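Local coordinates for neural-cadherin (Drosophila melanogaster, PDB 3UBF), which mediates calcium-dependent cell adhesion, preferentially binding its own kind on neighbouring cells, and may thereby contribute to the sorting of cell types, at residues I236-F241 / I246-K251; G152-D157 / M175-Y180. All coordinates share one frame; numbering follows the deposited sequence.

How the interactions relate
Interactions 1 and 2 show one principle applied twice: a cadherin repeat is a beta sandwich, and aromatic side chains pack across the space between its two sheets. In interaction 1 Y248 meets backbone of the facing sheet; in interaction 2 F154 meets Y177. Interaction 2 lies in the middle repeat of this three-repeat fragment and interaction 1 in the last. Their centres are 27 Å apart and their nearest atoms about 10 Å apart, so they do not touch. Neither supplies a ligand to the calcium ion, which E13, D59, E61 and D138 hold. Zinc lies nearer: D157 of interaction 2 binds one ion directly, and in interaction 1 the side chain of I246 is about 5 Å from another.

Interaction 1. Residues I236-F241 / I246-K251; sequences IKAKSF and IRYTLK
Y248 reaches across to the backbone of A238 within the beta sandwich of the last cadherin repeat, where strand 232-239 of one sheet faces strand 246-253 of the other. From CB, the side chain leaves its strand with CG anti to the carbonyl carbon (chi1 -57°), which sends the ring across the gap between the sheets. On the way out, CE2 of Y248 meets CB of A238 at 4.1 Å. Two different groups lie over the opposite faces of the ring. On one, the methyl CG2 of I246, two residues back on the same strand, sits 3.4 Å from CZ of Y248; on the other, the carbonyl O of I236 approaches that same CZ to 3.8 Å. At the tip, the backbone N of A238 comes in at the ring edge, in its plane, and donates a nearly straight hydrogen bond to OH of Y248 (3.1 Å, 167°). A phenylalanine here would keep the ring between I236 and I246 but would probably leave the buried N-H of A238 without this acceptor. Beside the bond, CA of K237 packs 3.5 Å from OH of Y248. Toward the far end of the contact, S240 has turned its hydroxyl to E294 and the backbone N of R244, leaving its CB 3.8 Å from CD1 of I246.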
loop_
_atom_site.group_PDB
_atom_site.type_symbol
_atom_site.label_atom_id
_atom_site.label_comp_id
_atom_site.label_asym_id
_atom_site.label_seq_id
_atom_site.Cartn_x
_atom_site.Cartn_y
_atom_site.Cartn_z
ATOM N N ILE A 236 1.296 5.735 -21.794
ATOM C CA ILE A 236 -0.052 5.431 -21.374
ATOM C C ILE A 236 -0.333 3.959 -21.628
ATOM O O ILE A 236 0.027 3.413 -22.675
ATOM C CB ILE A 236 -1.053 6.364 -22.059
ATOM C CG1 ILE A 236 -0.950 7.743 -21.418
ATOM C CG2 ILE A 236 -2.463 5.858 -21.907
ATOM C CD1 ILE A 236 -0.991 8.843 -22.401
ATOM N N LYS A 237 -0.935 3.302 -20.648
ATOM C CA LYS A 237 -1.251 1.900 -20.812
ATOM C C LYS A 237 -2.650 1.602 -20.312
ATOM O O LYS A 237 -3.080 2.124 -19.279
ATOM C CB LYS A 237 -0.221 1.014 -20.109
ATOM C CG LYS A 237 -0.101 -0.353 -20.744
ATOM C CD LYS A 237 0.941 -1.218 -20.058
ATOM C CE LYS A 237 0.286 -2.263 -19.162
ATOM N NZ LYS A 237 1.179 -3.437 -18.918
ATOM N N ALA A 238 -3.356 0.772 -21.072
ATOM C CA ALA A 238 -4.664 0.297 -20.677
ATOM C C ALA A 238 -4.634 -1.215 -20.614
ATOM O O ALA A 238 -3.909 -1.873 -21.361
ATOM C CB ALA A 238 -5.731 0.786 -21.622
ATOM N N LYS A 239 -5.401 -1.758 -19.684
ATOM C CA LYS A 239 -5.454 -3.177 -19.486
ATOM C C LYS A 239 -6.620 -3.674 -20.310
ATOM O O LYS A 239 -7.715 -3.109 -20.250
ATOM C CB LYS A 239 -5.674 -3.480 -18.009
ATOM C CG LYS A 239 -5.866 -4.935 -17.710
ATOM C CD LYS A 239 -6.120 -5.158 -16.256
ATOM C CE LYS A 239 -6.285 -6.619 -16.008
ATOM N NZ LYS A 239 -5.992 -6.937 -14.594
ATOM N N SER A 240 -6.379 -4.715 -21.098
ATOM C CA SER A 240 -7.448 -5.364 -21.818
ATOM C C SER A 240 -7.879 -6.577 -21.017
ATOM O O SER A 240 -7.081 -7.496 -20.788
ATOM C CB SER A 240 -6.986 -5.771 -23.220
ATOM O OG SER A 240 -7.910 -6.664 -23.808
ATOM N N PHE A 241 -9.138 -6.589 -20.602
ATOM C CA PHE A 241 -9.656 -7.709 -19.816
ATOM C C PHE A 241 -9.870 -8.983 -20.622
ATOM O O PHE A 241 -9.973 -10.074 -20.054
ATOM C CB PHE A 241 -10.907 -7.290 -19.058
ATOM C CG PHE A 241 -10.643 -6.189 -18.109
ATOM C CD1 PHE A 241 -10.815 -4.864 -18.502
ATOM C CD2 PHE A 241 -10.135 -6.462 -16.843
ATOM C CE1 PHE A 241 -10.532 -3.839 -17.640
ATOM C CE2 PHE A 241 -9.849 -5.432 -15.964
ATOM C CZ PHE A 241 -10.038 -4.125 -16.360
ATOM N N ILE A 246 -4.467 -3.751 -27.846
ATOM C CA ILE A 246 -4.934 -2.382 -27.628
ATOM C C ILE A 246 -4.324 -1.407 -28.640
ATOM O O ILE A 246 -3.100 -1.341 -28.785
ATOM C CB ILE A 246 -4.598 -1.901 -26.206
ATOM C CG1 ILE A 246 -5.275 -2.786 -25.151
ATOM C CG2 ILE A 246 -4.975 -0.409 -26.025
ATOM C CD1 ILE A 246 -6.683 -2.367 -24.803
ATOM N N ARG A 247 -5.183 -0.669 -29.339
ATOM C CA ARG A 247 -4.756 0.433 -30.200
ATOM C C ARG A 247 -5.042 1.783 -29.526
ATOM O O ARG A 247 -6.182 2.069 -29.151
ATOM C CB ARG A 247 -5.437 0.362 -31.565
ATOM C CG ARG A 247 -5.079 1.539 -32.483
ATOM C CD ARG A 247 -5.475 1.280 -33.931
ATOM N NE ARG A 247 -4.427 1.711 -34.860
ATOM C CZ ARG A 247 -3.406 0.944 -35.250
ATOM N NH1 ARG A 247 -3.281 -0.301 -34.791
ATOM N NH2 ARG A 247 -2.502 1.420 -36.101
ATOM N N TYR A 248 -4.004 2.602 -29.371
ATOM C CA TYR A 248 -4.137 3.905 -28.723
ATOM C C TYR A 248 -4.247 5.010 -29.751
ATOM O O TYR A 248 -3.499 5.020 -30.735
ATOM C CB TYR A 248 -2.939 4.199 -27.810
ATOM C CG TYR A 248 -2.707 3.171 -26.747
ATOM C CD1 TYR A 248 -1.778 2.158 -26.933
ATOM C CD2 TYR A 248 -3.428 3.202 -25.554
ATOM C CE1 TYR A 248 -1.566 1.199 -25.955
ATOM C CE2 TYR A 248 -3.232 2.252 -24.568
ATOM C CZ TYR A 248 -2.298 1.250 -24.777
ATOM O OH TYR A 248 -2.093 0.297 -23.810
ATOM N N THR A 249 -5.189 5.928 -29.536
ATOM C CA THR A 249 -5.228 7.165 -30.311
ATOM C C THR A 249 -5.255 8.370 -29.400
ATOM O O THR A 249 -5.504 8.254 -28.194
ATOM C CB THR A 249 -6.401 7.244 -31.316
ATOM O OG1 THR A 249 -7.651 7.130 -30.627
ATOM C CG2 THR A 249 -6.276 6.177 -32.399
ATOM N N LEU A 250 -4.999 9.528 -30.000
ATOM C CA LEU A 250 -4.785 10.771 -29.276
ATOM C C LEU A 250 -5.403 11.928 -30.038
ATOM O O LEU A 250 -5.043 12.189 -31.188
ATOM C CB LEU A 250 -3.288 11.005 -29.102
ATOM C CG LEU A 250 -2.840 12.236 -28.317
ATOM C CD1 LEU A 250 -1.694 11.887 -27.393
ATOM C CD2 LEU A 250 -2.459 13.375 -29.263
ATOM N N LYS A 251 -6.342 12.619 -29.403
ATOM C CA LYS A 251 -6.879 13.844 -29.986
ATOM C C LYS A 251 -6.715 15.025 -29.032
ATOM O O LYS A 251 -6.678 14.848 -27.815
ATOM C CB LYS A 251 -8.334 13.667 -30.439
ATOM C CG LYS A 251 -9.367 13.744 -29.331
ATOM C CD LYS A 251 -10.795 13.729 -29.897
ATOM C CE LYS A 251 -11.799 13.333 -28.817
ATOM N NZ LYS A 251 -11.381 12.058 -28.140
#

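Interaction 2. Residues G152-D157 / M175-Y180; sequences GRFEVD and MEYVLY. With ZN (zinc ion), chain D.
F154 packs against Y177 and L179 in the hydrophobic core of the middle cadherin repeat, a beta sandwich whose two sheets are joined here by side chains alone, with no hydrogen bond between the segments. After R153, whose NE and NH2 bond the carbonyl oxygens of R166 and D169, F154 follows and carries the contact. Its CB lies 3.8 Å from CD1 of L179, and with CG anti to the carbonyl carbon (chi1 -63°) the ring swings to the other neighbour, Y177. There CE1 of F154 touches CB of Y177 at 3.7 Å. The edge of the phenylalanine is turned toward the tyrosine face in an offset edge-to-face pair, ring centroids 6.0 Å apart and planes at 61°. Y177 OH is bonded to the backbone N of Q172. Farther along, beyond V156, D157 ends the segment as a ligand: its OD2 binds the zinc ion at 1.8 Å. Strand 154-156 is outermost in its sheet beside strand 162-165, whose V163 touches both F154 and L179, while strand 176-185 runs between strands 141-149 and 201-207 of the facing sheet, the former bringing I145 against V156 and L179.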
loop_
_atom_site.group_PDB
_atom_site.type_symbol
_atom_site.label_atom_id
_atom_site.label_comp_id
_atom_site.label_asym_id
_atom_site.label_seq_id
_atom_site.Cartn_x
_atom_site.Cartn_y
_atom_site.Cartn_z
ATOM N N GLY A 152 -24.438 -13.788 -3.900
ATOM C CA GLY A 152 -23.713 -14.962 -3.442
ATOM C C GLY A 152 -23.008 -15.740 -4.526
ATOM O O GLY A 152 -22.907 -16.957 -4.432
ATOM N N ARG A 153 -22.513 -15.049 -5.547
ATOM C CA ARG A 153 -21.866 -15.717 -6.669
ATOM C C ARG A 153 -20.342 -15.720 -6.561
ATOM O O ARG A 153 -19.646 -16.289 -7.401
ATOM C CB ARG A 153 -22.309 -15.110 -8.003
ATOM C CG ARG A 153 -23.813 -15.204 -8.319
ATOM C CD ARG A 153 -24.400 -16.624 -8.179
ATOM N NE ARG A 153 -23.567 -17.638 -8.822
ATOM C CZ ARG A 153 -23.593 -17.929 -10.119
ATOM N NH1 ARG A 153 -24.426 -17.289 -10.938
ATOM N NH2 ARG A 153 -22.779 -18.861 -10.594
ATOM N N PHE A 154 -19.818 -15.094 -5.520
ATOM C CA PHE A 154 -18.381 -15.034 -5.351
ATOM C C PHE A 154 -18.044 -15.120 -3.891
ATOM O O PHE A 154 -18.821 -14.677 -3.027
ATOM C CB PHE A 154 -17.800 -13.740 -5.944
ATOM C CG PHE A 154 -17.995 -13.615 -7.420
ATOM C CD1 PHE A 154 -19.137 -13.001 -7.936
ATOM C CD2 PHE A 154 -17.058 -14.128 -8.299
ATOM C CE1 PHE A 154 -19.346 -12.902 -9.305
ATOM C CE2 PHE A 154 -17.250 -14.023 -9.676
ATOM C CZ PHE A 154 -18.399 -13.405 -10.185
ATOM N N GLU A 155 -16.884 -15.707 -3.625
ATOM C CA GLU A 155 -16.285 -15.678 -2.289
ATOM C C GLU A 155 -14.791 -15.486 -2.434
ATOM O O GLU A 155 -14.231 -15.703 -3.505
ATOM C CB GLU A 155 -16.637 -16.936 -1.483
ATOM C CG GLU A 155 -18.003 -16.851 -0.795
ATOM C CD GLU A 155 -18.493 -18.173 -0.250
ATOM O OE1 GLU A 155 -17.894 -19.224 -0.560
ATOM O OE2 GLU A 155 -19.507 -18.180 0.474
ATOM N N VAL A 156 -14.158 -15.029 -1.365
ATOM C CA VAL A 156 -12.735 -14.696 -1.396
ATOM C C VAL A 156 -11.999 -15.600 -0.435
ATOM O O VAL A 156 -12.475 -15.878 0.657
ATOM C CB VAL A 156 -12.462 -13.204 -1.018
ATOM C CG1 VAL A 156 -13.019 -12.895 0.364
ATOM C CG2 VAL A 156 -10.971 -12.903 -1.053
ATOM N N ASP A 157 -10.846 -16.078 -0.873
ATOM C CA ASP A 157 -9.964 -16.838 -0.033
ATOM C C ASP A 157 -9.273 -15.843 0.909
ATOM O O ASP A 157 -8.611 -14.917 0.458
ATOM C CB ASP A 157 -8.962 -17.556 -0.925
ATOM C CG ASP A 157 -8.091 -18.499 -0.180
ATOM O OD1 ASP A 157 -7.578 -18.135 0.893
ATOM O OD2 ASP A 157 -7.893 -19.623 -0.675
ATOM N N MET A 175 -23.408 -7.801 -17.271
ATOM C CA MET A 175 -23.915 -7.615 -15.918
ATOM C C MET A 175 -22.779 -7.376 -14.936
ATOM O O MET A 175 -21.751 -8.063 -14.976
ATOM C CB MET A 175 -24.762 -8.795 -15.459
ATOM C CG MET A 175 -25.494 -8.526 -14.134
ATOM S SD MET A 175 -26.823 -9.708 -13.763
ATOM C CE MET A 175 -26.868 -9.511 -11.974
ATOM N N GLU A 176 -22.964 -6.391 -14.060
ATOM C CA GLU A 176 -21.951 -6.062 -13.068
ATOM C C GLU A 176 -22.209 -6.758 -11.732
ATOM O O GLU A 176 -23.298 -6.648 -11.150
ATOM C CB GLU A 176 -21.814 -4.544 -12.869
ATOM C CG GLU A 176 -20.491 -4.192 -12.189
ATOM C CD GLU A 176 -20.272 -2.716 -11.905
ATOM O OE1 GLU A 176 -21.252 -1.967 -11.653
ATOM O OE2 GLU A 176 -19.086 -2.318 -11.900
ATOM N N TYR A 177 -21.193 -7.471 -11.260
ATOM C CA TYR A 177 -21.230 -8.125 -9.956
ATOM C C TYR A 177 -20.249 -7.399 -9.035
ATOM O O TYR A 177 -19.048 -7.340 -9.332
ATOM C CB TYR A 177 -20.885 -9.614 -10.083
ATOM C CG TYR A 177 -21.753 -10.332 -11.091
ATOM C CD1 TYR A 177 -21.402 -10.364 -12.447
ATOM C CD2 TYR A 177 -22.924 -10.991 -10.695
ATOM C CE1 TYR A 177 -22.182 -11.035 -13.380
ATOM C CE2 TYR A 177 -23.722 -11.665 -11.626
ATOM C CZ TYR A 177 -23.344 -11.679 -12.967
ATOM O OH TYR A 177 -24.126 -12.307 -13.905
ATOM N N VAL A 178 -20.760 -6.858 -7.929
ATOM C CA VAL A 178 -19.963 -5.999 -7.072
ATOM C C VAL A 178 -19.669 -6.638 -5.718
ATOM O O VAL A 178 -20.571 -7.055 -5.006
ATOM C CB VAL A 178 -20.626 -4.598 -6.876
ATOM C CG1 VAL A 178 -19.810 -3.734 -5.932
ATOM C CG2 VAL A 178 -20.799 -3.887 -8.206
ATOM N N LEU A 179 -18.395 -6.713 -5.370
ATOM C CA LEU A 179 -18.010 -7.039 -4.006
ATOM C C LEU A 179 -17.256 -5.873 -3.418
ATOM O O LEU A 179 -16.415 -5.269 -4.092
ATOM C CB LEU A 179 -17.085 -8.241 -3.975
ATOM C CG LEU A 179 -17.534 -9.569 -4.543
ATOM C CD1 LEU A 179 -16.357 -10.512 -4.431
ATOM C CD2 LEU A 179 -18.708 -10.064 -3.731
ATOM N N TYR A 180 -17.558 -5.556 -2.166
ATOM C CA TYR A 180 -16.690 -4.683 -1.383
ATOM C C TYR A 180 -15.773 -5.561 -0.551
ATOM O O TYR A 180 -16.235 -6.464 0.149
ATOM C CB TYR A 180 -17.491 -3.702 -0.524
ATOM C CG TYR A 180 -18.094 -2.594 -1.344
ATOM C CD1 TYR A 180 -19.256 -2.809 -2.084
ATOM C CD2 TYR A 180 -17.495 -1.340 -1.402
ATOM C CE1 TYR A 180 -19.805 -1.804 -2.854
ATOM C CE2 TYR A 180 -18.047 -0.317 -2.166
ATOM C CZ TYR A 180 -19.195 -0.562 -2.889
ATOM O OH TYR A 180 -19.756 0.428 -3.650
HETATM ZN ZN ZN D . -6.621 -20.874 -0.246
#